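Local coordinates for protein putative metalloprotease II (Bacteroides fragilis, PDB 4ON1) that binds a zinc ion and probably acts as an extracellular zinc metalloendopeptidase related to fragilysin, at residues A[66-70]-A[71-75]; A[116-119]-A[120-124]; A[265-268]-A[269-273]; A[291-294]-A[295-298]; A[369-372]-A[373-377]. All blocks are in the same frame, centred on the assembly; numbering follows the deposited sequence.

Interaction 1 of 5, residues A[66-70]-A[71-75]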
# COMPACT_ATOMS: atom_id res chain seq x y z
N ILE A 66 -11.29 -4.79 0.04
CA ILE A 66 -10.87 -3.67 -0.79
C ILE A 66 -11.89 -3.43 -1.91
O ILE A 66 -12.27 -4.36 -2.62
CB ILE A 66 -9.48 -3.90 -1.43
CG1 ILE A 66 -8.45 -4.25 -0.35
CG2 ILE A 66 -9.05 -2.68 -2.24
CD1 ILE A 66 -7.11 -4.68 -0.93
N GLU A 67 -12.33 -2.19 -2.03
CA GLU A 67 -13.25 -1.81 -3.10
C GLU A 67 -12.55 -0.84 -4.04
O GLU A 67 -12.10 0.23 -3.61
CB GLU A 67 -14.52 -1.20 -2.54
CG GLU A 67 -15.44 -0.60 -3.59
CD GLU A 67 -16.46 0.36 -2.98
OE1 GLU A 67 -16.76 0.23 -1.77
OE2 GLU A 67 -16.94 1.25 -3.72
N GLU A 68 -12.46 -1.23 -5.30
CA GLU A 68 -11.79 -0.47 -6.34
C GLU A 68 -12.69 -0.43 -7.57
O GLU A 68 -13.04 -1.48 -8.13
CB GLU A 68 -10.44 -1.11 -6.66
CG GLU A 68 -9.66 -0.53 -7.82
CD GLU A 68 -8.52 -1.44 -8.25
OE1 GLU A 68 -7.44 -1.40 -7.61
OE2 GLU A 68 -8.71 -2.23 -9.21
N SER A 69 -13.10 0.77 -7.98
CA SER A 69 -14.07 0.92 -9.07
C SER A 69 -15.31 0.06 -8.84
O SER A 69 -15.77 -0.62 -9.75
CB SER A 69 -13.44 0.56 -10.41
OG SER A 69 -12.33 1.39 -10.69
N ASN A 70 -15.81 0.09 -7.60
CA ASN A 70 -16.94 -0.73 -7.18
C ASN A 70 -16.73 -2.22 -7.43
O ASN A 70 -17.70 -2.95 -7.66
CB ASN A 70 -18.22 -0.28 -7.88
CG ASN A 70 -18.48 1.20 -7.69
OD1 ASN A 70 -18.79 1.65 -6.59
ND2 ASN A 70 -18.36 1.95 -8.78
N ARG A 71 -15.48 -2.68 -7.37
CA ARG A 71 -15.19 -4.10 -7.54
C ARG A 71 -14.22 -4.55 -6.45
O ARG A 71 -13.37 -3.78 -6.02
CB ARG A 71 -14.59 -4.39 -8.91
CG ARG A 71 -15.49 -4.10 -10.11
CD ARG A 71 -16.67 -5.05 -10.20
NE ARG A 71 -17.46 -4.80 -11.40
CZ ARG A 71 -18.54 -4.03 -11.45
NH1 ARG A 71 -18.95 -3.40 -10.35
NH2 ARG A 71 -19.19 -3.87 -12.59
N PRO A 72 -14.35 -5.81 -6.01
CA PRO A 72 -13.44 -6.31 -4.97
C PRO A 72 -12.02 -6.52 -5.49
O PRO A 72 -11.81 -6.88 -6.65
CB PRO A 72 -14.08 -7.65 -4.55
CG PRO A 72 -14.87 -8.09 -5.76
CD PRO A 72 -15.32 -6.82 -6.46
N VAL A 73 -11.04 -6.27 -4.62
CA VAL A 73 -9.65 -6.61 -4.88
C VAL A 73 -9.18 -7.54 -3.77
O VAL A 73 -9.54 -7.35 -2.61
CB VAL A 73 -8.74 -5.36 -4.94
CG1 VAL A 73 -7.28 -5.77 -5.13
CG2 VAL A 73 -9.18 -4.41 -6.05
N TYR A 74 -8.42 -8.57 -4.12
CA TYR A 74 -8.05 -9.59 -3.14
C TYR A 74 -6.55 -9.57 -2.86
O TYR A 74 -5.73 -9.30 -3.74
CB TYR A 74 -8.51 -10.97 -3.63
CG TYR A 74 -10.00 -11.06 -3.88
CD1 TYR A 74 -10.90 -11.11 -2.82
CD2 TYR A 74 -10.51 -11.08 -5.17
CE1 TYR A 74 -12.27 -11.19 -3.04
CE2 TYR A 74 -11.88 -11.16 -5.41
CZ TYR A 74 -12.75 -11.21 -4.34
OH TYR A 74 -14.10 -11.29 -4.57
N LEU A 75 -6.20 -9.83 -1.60
CA LEU A 75 -4.81 -9.87 -1.18
C LEU A 75 -4.42 -11.30 -0.86
O LEU A 75 -5.25 -12.10 -0.43
CB LEU A 75 -4.58 -8.97 0.03
CG LEU A 75 -4.90 -7.48 -0.11
CD1 LEU A 75 -4.52 -6.71 1.15
CD2 LEU A 75 -4.15 -6.90 -1.31
O HOH W 1 -11.72 -7.41 -1.13
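Glu68 and Arg71 face each other as an antiparallel hydrogen-bonded pair, and the chain reverses through Ser69 and Asn70 between them. Glu68 N gives a nearly straight bond to Arg71 O (2.8 Å, 171°), whereas the return bond from Arg71 N to Glu68 O is more bent. Next along, Glu67 pairs with Pro72 in a non-hydrogen-bonded position, where proline's missing N-H costs the ladder nothing. Val73 N then bonds Ile66 O at 3.0 Å, and a water bridges Ile66 N and Val73 O. Ser69 and Asn70 both have positive phi and psi, the left-handed conformation that asparagine tolerates better than most residues. This is a tight beta hairpin joining strands 52-68 and 71-78 within the N-terminal domain of fragilysin type. The CG2 branch of Ile66 meets Val73 CB at 3.8 Å. Its CD1, at the end of the other branch, reaches Leu75 CG at 3.7 Å, the two side chains crossing at about a right angle. Apolar residues suit Ile66 and Val73, buried under Ile224 and Ile87 respectively, while the end of the same face nearer the turn, with Glu68 and Arg71, is polar. Glu68 lays its aliphatic part on the valine, CB to Val73 CG2 3.6 Å, and its carboxylate is bonded by Tyr92 and Ser89. Arg71, with CG beside its backbone N (chi1 -64°) and the chain bent at chi2, folds back over the turn; NH1 bonds Asn70 O at 3.0 Å, with the oxygen lying close to the guanidinium plane.

Interaction 2 of 5, residues A[116-119]-A[120-124]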
# COMPACT_ATOMS: atom_id res chain seq x y z
N ALA A 116 0.85 -0.83 -21.44
CA ALA A 116 1.85 -0.04 -22.14
C ALA A 116 2.05 1.30 -21.45
O ALA A 116 3.18 1.77 -21.30
CB ALA A 116 1.44 0.17 -23.61
N GLU A 117 0.96 1.91 -21.00
CA GLU A 117 1.05 3.17 -20.27
C GLU A 117 1.81 2.99 -18.96
O GLU A 117 2.62 3.83 -18.58
CB GLU A 117 -0.35 3.73 -20.01
CG GLU A 117 -1.05 4.21 -21.28
CD GLU A 117 -2.54 4.46 -21.09
OE1 GLU A 117 -3.23 4.70 -22.10
OE2 GLU A 117 -3.01 4.42 -19.93
N ILE A 118 1.54 1.88 -18.27
CA ILE A 118 2.23 1.61 -17.01
C ILE A 118 3.73 1.42 -17.25
O ILE A 118 4.56 1.96 -16.52
CB ILE A 118 1.67 0.36 -16.32
CG1 ILE A 118 0.21 0.58 -15.91
CG2 ILE A 118 2.49 0.05 -15.07
CD1 ILE A 118 0.00 1.72 -14.92
N ALA A 119 4.08 0.67 -18.29
CA ALA A 119 5.48 0.44 -18.61
C ALA A 119 6.21 1.74 -18.95
O ALA A 119 7.36 1.94 -18.56
CB ALA A 119 5.61 -0.54 -19.75
N ASN A 120 5.53 2.63 -19.67
CA ASN A 120 6.10 3.93 -20.01
C ASN A 120 6.38 4.76 -18.76
O ASN A 120 7.39 5.45 -18.67
CB ASN A 120 5.17 4.73 -20.94
CG ASN A 120 4.98 4.07 -22.29
OD1 ASN A 120 5.84 3.32 -22.77
ND2 ASN A 120 3.85 4.37 -22.94
N TYR A 121 5.46 4.70 -17.80
CA TYR A 121 5.67 5.38 -16.53
C TYR A 121 7.00 4.95 -15.91
O TYR A 121 7.82 5.79 -15.55
CB TYR A 121 4.51 5.11 -15.56
CG TYR A 121 4.82 5.52 -14.13
CD1 TYR A 121 4.49 6.79 -13.67
CD2 TYR A 121 5.46 4.65 -13.26
CE1 TYR A 121 4.79 7.18 -12.37
CE2 TYR A 121 5.77 5.03 -11.96
CZ TYR A 121 5.42 6.29 -11.53
OH TYR A 121 5.72 6.66 -10.24
N TYR A 122 7.20 3.64 -15.79
CA TYR A 122 8.40 3.13 -15.14
C TYR A 122 9.66 3.38 -15.96
O TYR A 122 10.74 3.56 -15.40
CB TYR A 122 8.25 1.64 -14.84
CG TYR A 122 7.40 1.38 -13.63
CD1 TYR A 122 6.13 0.84 -13.76
CD2 TYR A 122 7.85 1.71 -12.37
CE1 TYR A 122 5.34 0.61 -12.65
CE2 TYR A 122 7.07 1.49 -11.25
CZ TYR A 122 5.81 0.94 -11.39
OH TYR A 122 5.02 0.72 -10.29
N GLN A 123 9.52 3.39 -17.28
CA GLN A 123 10.65 3.71 -18.14
C GLN A 123 11.06 5.17 -17.97
O GLN A 123 12.24 5.49 -17.91
CB GLN A 123 10.31 3.42 -19.61
CG GLN A 123 10.38 1.94 -19.99
CD GLN A 123 9.72 1.64 -21.32
OE1 GLN A 123 9.08 2.51 -21.93
NE2 GLN A 123 9.89 0.41 -21.80
N ASN A 124 10.07 6.06 -17.88
CA ASN A 124 10.36 7.48 -17.75
C ASN A 124 10.88 7.87 -16.36
O ASN A 124 11.59 8.86 -16.22
CB ASN A 124 9.10 8.29 -18.03
CG ASN A 124 8.62 8.15 -19.46
OD1 ASN A 124 9.35 7.66 -20.32
ND2 ASN A 124 7.38 8.56 -19.71
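Ile118 and Tyr122, one helical turn apart, lie side by side and point the same way; the CG2 branch of the isoleucine touches the ring at Tyr122 CE1, 3.8 Å away. With CG1 beside the backbone N of Ile118 (chi1 -64°), the CG2 branch is left anti to that N, on the side of Tyr122. Tyr122 CD1 also approaches Ile118 O at 3.4 Å. Tyr121 supplies a second neighbour: its CD2 sits over the centre of one face of the Tyr122 ring, 3.7 Å above the plane, while Tyr122 CD1 lies at the edge of the Tyr121 ring. The two rings therefore meet edge-to-face. Tyrosine suits both positions: Tyr122 packs its ring in the interior while its hydroxyl bonds His218 and Ser326, and Tyr121, nearer the surface, stacks its ring with His125 and bonds Asp289 through OH. Beneath the side chains the backbone is held by i to i+4 bonds, among them Tyr122 N to Ile118 O at 3.2 Å and Gln123 N to Ala119 O at 2.9 Å. Ala119, small enough for close approach, rests on Ile153 and Ile156, and Ile118 on Tyr109. Glu117 belongs to the outer side and pairs with Arg114 one turn earlier. This is a regular amphipathic alpha-helix, helix 112-126, packed on strands 102-109 and 153-159 of the fragilysin-type N-terminal domain, its tyrosine side also facing helix 217-230.

Interaction 3 of 5, residues A[265-268]-A[269-273]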
# COMPACT_ATOMS: atom_id res chain seq x y z
N SER A 265 -6.58 21.83 2.58
CA SER A 265 -7.30 21.97 1.32
C SER A 265 -8.06 20.68 1.02
O SER A 265 -9.19 20.71 0.54
CB SER A 265 -6.34 22.32 0.19
OG SER A 265 -7.01 22.33 -1.06
N PHE A 266 -7.43 19.55 1.32
CA PHE A 266 -8.07 18.24 1.16
C PHE A 266 -9.32 18.14 2.02
O PHE A 266 -10.38 17.72 1.55
CB PHE A 266 -7.09 17.12 1.52
CG PHE A 266 -7.67 15.73 1.40
CD1 PHE A 266 -7.45 14.79 2.40
CD2 PHE A 266 -8.43 15.36 0.29
CE1 PHE A 266 -7.96 13.50 2.29
CE2 PHE A 266 -8.95 14.08 0.18
CZ PHE A 266 -8.72 13.14 1.18
N GLN A 267 -9.20 18.51 3.29
CA GLN A 267 -10.32 18.40 4.22
C GLN A 267 -11.47 19.33 3.87
O GLN A 267 -12.64 18.95 3.98
CB GLN A 267 -9.83 18.66 5.64
CG GLN A 267 -9.01 17.51 6.23
CD GLN A 267 -8.42 17.87 7.58
OE1 GLN A 267 -7.61 18.79 7.69
NE2 GLN A 267 -8.83 17.15 8.63
N ASN A 268 -11.16 20.55 3.45
CA ASN A 268 -12.19 21.46 3.00
C ASN A 268 -12.92 20.90 1.78
O ASN A 268 -14.14 21.05 1.65
CB ASN A 268 -11.61 22.84 2.71
CG ASN A 268 -11.35 23.64 3.97
OD1 ASN A 268 -11.95 23.38 5.02
ND2 ASN A 268 -10.45 24.61 3.89
N TYR A 269 -12.19 20.25 0.88
CA TYR A 269 -12.84 19.59 -0.25
C TYR A 269 -13.83 18.52 0.22
O TYR A 269 -14.97 18.46 -0.24
CB TYR A 269 -11.82 18.98 -1.20
CG TYR A 269 -12.45 18.15 -2.30
CD1 TYR A 269 -12.96 18.75 -3.45
CD2 TYR A 269 -12.52 16.76 -2.19
CE1 TYR A 269 -13.53 17.98 -4.46
CE2 TYR A 269 -13.09 15.99 -3.19
CZ TYR A 269 -13.59 16.60 -4.32
OH TYR A 269 -14.16 15.82 -5.31
N LEU A 270 -13.39 17.68 1.16
CA LEU A 270 -14.22 16.59 1.66
C LEU A 270 -15.52 17.11 2.27
O LEU A 270 -16.58 16.49 2.12
CB LEU A 270 -13.48 15.77 2.71
CG LEU A 270 -12.22 15.02 2.24
CD1 LEU A 270 -11.53 14.35 3.42
CD2 LEU A 270 -12.56 13.99 1.17
N ARG A 271 -15.43 18.24 2.96
CA ARG A 271 -16.56 18.76 3.72
C ARG A 271 -17.71 19.27 2.85
O ARG A 271 -18.83 19.39 3.33
CB ARG A 271 -16.08 19.87 4.66
CG ARG A 271 -15.39 19.30 5.88
CD ARG A 271 -14.50 20.30 6.59
NE ARG A 271 -13.85 19.66 7.73
CZ ARG A 271 -12.68 20.03 8.24
NH1 ARG A 271 -12.02 21.05 7.73
NH2 ARG A 271 -12.17 19.36 9.27
N SER A 272 -17.43 19.54 1.58
CA SER A 272 -18.50 19.97 0.68
C SER A 272 -18.68 18.99 -0.48
O SER A 272 -19.37 19.28 -1.45
CB SER A 272 -18.23 21.37 0.13
OG SER A 272 -16.97 21.42 -0.51
N TRP A 273 -18.07 17.81 -0.35
CA TRP A 273 -18.16 16.77 -1.37
C TRP A 273 -19.40 15.90 -1.15
O TRP A 273 -19.46 15.10 -0.21
CB TRP A 273 -16.91 15.89 -1.35
CG TRP A 273 -16.74 15.00 -2.53
CD1 TRP A 273 -17.37 15.10 -3.74
CD2 TRP A 273 -15.86 13.87 -2.63
NE1 TRP A 273 -16.94 14.09 -4.58
CE2 TRP A 273 -16.01 13.33 -3.92
CE3 TRP A 273 -14.96 13.26 -1.74
CZ2 TRP A 273 -15.30 12.20 -4.36
CZ3 TRP A 273 -14.25 12.14 -2.17
CH2 TRP A 273 -14.43 11.62 -3.47
O HOH W 2 -8.95 21.12 8.59
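Leu270 lies against the ring of Phe266 one turn earlier, the two side chains crossing at a slant. Its CD1 methyl stands over one face of the phenyl ring as a CH-pi contact, 4.0 Å from the centroid and 19° off the ring normal, while the other methyl, CD2, meets Phe266 CE2 at 3.7 Å. The ring is brought there because Phe266 CG is anti to the backbone N (chi1 179°), an orientation that carries it out from the helix onto Tyr284, Leu286 and Ile208. A flat ring and a branched leucine suit this buried side, since the leucine has one methyl for the face and one for the rim.

A different pairing occupies the solvent side. Gln267 and Arg271 lie alongside each other and point the same way, with the amide and guanidinium planes 32° apart. The aliphatic CB of Gln267 sits over one face of the guanidinium, 3.9 Å from Arg271 NH1, and a water accepts from NH1 and donates to Gln267 OE1. Asn268 OD1 lies at the guanidinium edge, a looser polar approach at 3.6 Å from Arg271 NH1. Both groups are also fixed from outside, Gln267 NE2 donating a hydrogen bond to Phe316 O and Arg271 NH2 one to Asn315 O.

Tyr269 OH accepts from Ser250 N and lies over one face of the Trp273 indole, offset toward its rim. The contact belongs to the last turns of helix 259-271, an amphipathic helix packed by its apolar side on strands 284-288 and 201-209 of the catalytic part.

Interaction 4 of 5, residues A[291-294]-A[295-298]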
# COMPACT_ATOMS: atom_id res chain seq x y z
N THR A 291 4.98 13.94 -4.59
CA THR A 291 5.27 14.30 -3.21
C THR A 291 4.85 15.73 -2.92
O THR A 291 4.30 16.41 -3.78
CB THR A 291 6.76 14.17 -2.90
OG1 THR A 291 7.50 14.96 -3.84
CG2 THR A 291 7.21 12.71 -2.99
N TRP A 292 5.14 16.19 -1.71
CA TRP A 292 4.88 17.56 -1.33
C TRP A 292 6.17 18.26 -0.92
O TRP A 292 7.21 17.61 -0.75
CB TRP A 292 3.86 17.64 -0.19
CG TRP A 292 2.50 17.19 -0.61
CD1 TRP A 292 1.48 17.97 -1.07
CD2 TRP A 292 2.02 15.84 -0.64
NE1 TRP A 292 0.39 17.20 -1.38
CE2 TRP A 292 0.70 15.88 -1.13
CE3 TRP A 292 2.58 14.60 -0.31
CZ2 TRP A 292 -0.08 14.73 -1.28
CZ3 TRP A 292 1.81 13.46 -0.46
CH2 TRP A 292 0.49 13.54 -0.94
N ASP A 293 6.10 19.58 -0.78
CA ASP A 293 7.23 20.38 -0.33
C ASP A 293 8.50 20.10 -1.14
O ASP A 293 9.53 19.72 -0.58
CB ASP A 293 7.51 20.14 1.16
CG ASP A 293 8.39 21.21 1.77
OD1 ASP A 293 8.18 22.40 1.45
OD2 ASP A 293 9.30 20.86 2.56
N SER A 294 8.39 20.26 -2.46
CA SER A 294 9.53 20.08 -3.36
C SER A 294 10.30 18.78 -3.11
O SER A 294 11.53 18.78 -3.05
CB SER A 294 10.48 21.27 -3.24
OG SER A 294 9.78 22.48 -3.46
N GLY A 295 9.57 17.67 -2.96
CA GLY A 295 10.19 16.36 -2.81
C GLY A 295 10.56 15.95 -1.40
O GLY A 295 10.97 14.81 -1.17
N LYS A 296 10.41 16.85 -0.45
CA LYS A 296 10.85 16.57 0.92
C LYS A 296 9.79 15.85 1.77
O LYS A 296 10.11 15.20 2.77
CB LYS A 296 11.27 17.88 1.59
CG LYS A 296 12.47 18.56 0.92
CD LYS A 296 12.79 19.90 1.57
CE LYS A 296 14.18 20.39 1.18
NZ LYS A 296 14.64 21.54 2.02
N THR A 297 8.53 15.94 1.37
CA THR A 297 7.46 15.31 2.15
C THR A 297 6.75 14.18 1.39
O THR A 297 6.25 14.39 0.29
CB THR A 297 6.41 16.35 2.59
OG1 THR A 297 7.03 17.29 3.48
CG2 THR A 297 5.25 15.68 3.32
N PHE A 298 6.69 13.00 2.00
CA PHE A 298 6.10 11.84 1.34
C PHE A 298 4.68 11.59 1.80
O PHE A 298 3.88 10.95 1.10
CB PHE A 298 6.94 10.59 1.60
CG PHE A 298 8.42 10.80 1.41
CD1 PHE A 298 8.89 11.56 0.35
CD2 PHE A 298 9.32 10.25 2.29
CE1 PHE A 298 10.25 11.76 0.17
CE2 PHE A 298 10.68 10.44 2.13
CZ PHE A 298 11.15 11.20 1.06
O HOH W 3 6.85 17.68 -4.33
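Trp292 and Thr297 are joined by two backbone bonds, Trp292 N to Thr297 O at 2.9 Å and nearly straight (178°), and Thr297 N to Trp292 O at 3.0 Å, around a type I' turn from Asp293 to Lys296 closed by Lys296 N to Asp293 O at 3.0 Å. Two residues, Lys296 and Thr297, stand opposite the single Trp292, which makes a classic beta bulge. Asp293 and Ser294 hold the left-handed conformation, and Gly295, also at positive phi, follows where a CB would collide with Ser294 O. Thr291 OG1, set between its backbone N and carbonyl carbon (chi1 55°), comes within 3.2 Å of the bare Gly295 CA, and a water linked to that hydroxyl also accepts from Gly295 N. Thr291 CG2 meets the edge of the Phe298 ring at CD1, 3.9 Å away, their side chains running alongside. The Trp292 indole turns an edge to Phe298 O, while Arg288 makes a cation-pi contact with it. Asp293 OD2 lies 3.7 Å from Lys296 CB. The side chain of Thr297 is about 6 Å from that of the zinc ligand Asp176. Backbone bonds thus set the shape of this loop, while Asp293 OD2 and Lys296 NZ, 5.4 Å apart, probably add only a modest attraction.

Interaction 5 of 5, residues A[369-372]-A[373-377]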
# COMPACT_ATOMS: atom_id res chain seq x y z
N ASN A 369 4.57 1.40 20.73
CA ASN A 369 3.62 1.82 19.70
C ASN A 369 2.37 0.92 19.71
O ASN A 369 1.26 1.41 19.51
CB ASN A 369 4.28 1.81 18.32
CG ASN A 369 5.02 3.11 18.02
OD1 ASN A 369 4.80 4.13 18.67
ND2 ASN A 369 5.91 3.06 17.03
N TRP A 370 2.54 -0.37 19.97
CA TRP A 370 1.39 -1.26 20.14
C TRP A 370 0.49 -0.77 21.27
O TRP A 370 -0.73 -0.72 21.14
CB TRP A 370 1.82 -2.69 20.45
CG TRP A 370 2.28 -3.50 19.30
CD1 TRP A 370 3.04 -3.08 18.24
CD2 TRP A 370 2.03 -4.89 19.09
NE1 TRP A 370 3.28 -4.13 17.39
CE2 TRP A 370 2.66 -5.25 17.89
CE3 TRP A 370 1.33 -5.86 19.80
CZ2 TRP A 370 2.61 -6.55 17.38
CZ3 TRP A 370 1.28 -7.15 19.30
CH2 TRP A 370 1.92 -7.48 18.10
N VAL A 371 1.11 -0.43 22.40
CA VAL A 371 0.36 0.07 23.54
C VAL A 371 -0.39 1.33 23.12
O VAL A 371 -1.60 1.43 23.33
CB VAL A 371 1.28 0.38 24.73
CG1 VAL A 371 0.54 1.21 25.79
CG2 VAL A 371 1.84 -0.90 25.33
N ARG A 372 0.33 2.27 22.50
CA ARG A 372 -0.27 3.52 22.05
C ARG A 372 -1.45 3.29 21.11
O ARG A 372 -2.47 3.97 21.22
CB ARG A 372 0.77 4.41 21.36
CG ARG A 372 1.79 5.00 22.33
CD ARG A 372 2.97 5.66 21.62
NE ARG A 372 3.99 6.09 22.57
CZ ARG A 372 5.29 5.82 22.46
NH1 ARG A 372 5.75 5.16 21.41
NH2 ARG A 372 6.13 6.25 23.39
N MET A 373 -1.30 2.34 20.20
CA MET A 373 -2.35 2.06 19.22
C MET A 373 -3.54 1.35 19.86
O MET A 373 -4.69 1.66 19.55
CB MET A 373 -1.79 1.23 18.06
CG MET A 373 -0.86 2.03 17.16
SD MET A 373 -0.12 1.05 15.84
CE MET A 373 1.00 0.01 16.76
N LEU A 374 -3.28 0.41 20.76
CA LEU A 374 -4.37 -0.29 21.45
C LEU A 374 -5.18 0.67 22.32
O LEU A 374 -6.41 0.60 22.36
CB LEU A 374 -3.82 -1.43 22.30
CG LEU A 374 -3.34 -2.63 21.48
CD1 LEU A 374 -2.33 -3.46 22.27
CD2 LEU A 374 -4.54 -3.48 21.08
N GLU A 375 -4.50 1.58 23.00
CA GLU A 375 -5.21 2.53 23.85
C GLU A 375 -5.99 3.54 23.02
O GLU A 375 -7.09 3.94 23.40
CB GLU A 375 -4.24 3.23 24.81
CG GLU A 375 -3.82 2.33 25.96
CD GLU A 375 -2.90 3.02 26.94
OE1 GLU A 375 -2.12 3.90 26.50
OE2 GLU A 375 -2.95 2.69 28.15
N CYS A 376 -5.43 3.93 21.89
CA CYS A 376 -6.08 4.91 21.03
C CYS A 376 -7.39 4.43 20.42
O CYS A 376 -8.39 5.15 20.43
CB CYS A 376 -5.13 5.33 19.90
SG CYS A 376 -5.90 6.49 18.73
N ILE A 377 -7.40 3.22 19.86
CA ILE A 377 -8.57 2.74 19.14
C ILE A 377 -9.75 2.40 20.06
O ILE A 377 -10.89 2.39 19.62
CB ILE A 377 -8.24 1.50 18.28
CG1 ILE A 377 -7.79 0.33 19.16
CG2 ILE A 377 -7.17 1.83 17.26
CD1 ILE A 377 -7.60 -0.96 18.40
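Met373 opens the second half of this helical contact by curling back over the residue one turn earlier. Its N bonds Asn369 O at 2.8 Å, and a bend at chi3 (-70°) returns the CE methyl to the same carbonyl, 3.1 Å from Asn369 O. That methyl also reaches Trp370 CD1 at 4.0 Å, approaching the indole at a slant. A flexible, unbranched methionine suits this place, where it packs against Phe233, Leu340 and His364. Phe233 also stacks on Trp370, whose NE1 is bonded to His364 O. Leu374 follows, its N bonded to Trp370 O at 2.8 Å and its CD1 branch lying against that oxygen. These residues belong to helix 367-378, the C-terminal helix of the matrixin-like domain, which packs beside the zinc-binding helix 331-340. Glu375 runs alongside Val371, pointing the same way, with OE1 3.8 Å from Val371 CG1; on this exposed flank the carboxylate can meet solvent. Cys376 bonds Arg372 O through its N at 3.0 Å. Arg372 itself uses NH1 to reach Asn369 OD1 (3.1 Å), with the oxygen near the guanidinium plane, while its NE forms a salt bridge with Glu343. Asn369 OD1 also accepts from Glu343 N, so one amide oxygen joins the arginine to the segment leading to the zinc ligand His344, whose side chain is about 7 Å from that of Asn369.

In the fold
All five are local contacts, and none touches another. Interactions 1 and 2 lie in the fragilysin-type N-terminal region, interactions 3 to 5 in the metallopeptidase domain. Interaction 1, nearest the centre of the chain, is a hairpin whose buried Ile66, Val73 and Leu75 contrast with the more exposed flanks of interactions 3 and 4. Interactions 2, 3 and 5 are helices with one apolar side turned inward, but tyrosines dominate interaction 2, a phenylalanine-leucine pair interaction 3, and methionine with tryptophan interaction 5. Interaction 4 relies on backbone bonds, a glycine and water, as befits a loop. Interactions 4 and 5 approach the zinc site from separate elements, their centres about 28 Å apart, whereas the others lie away from it.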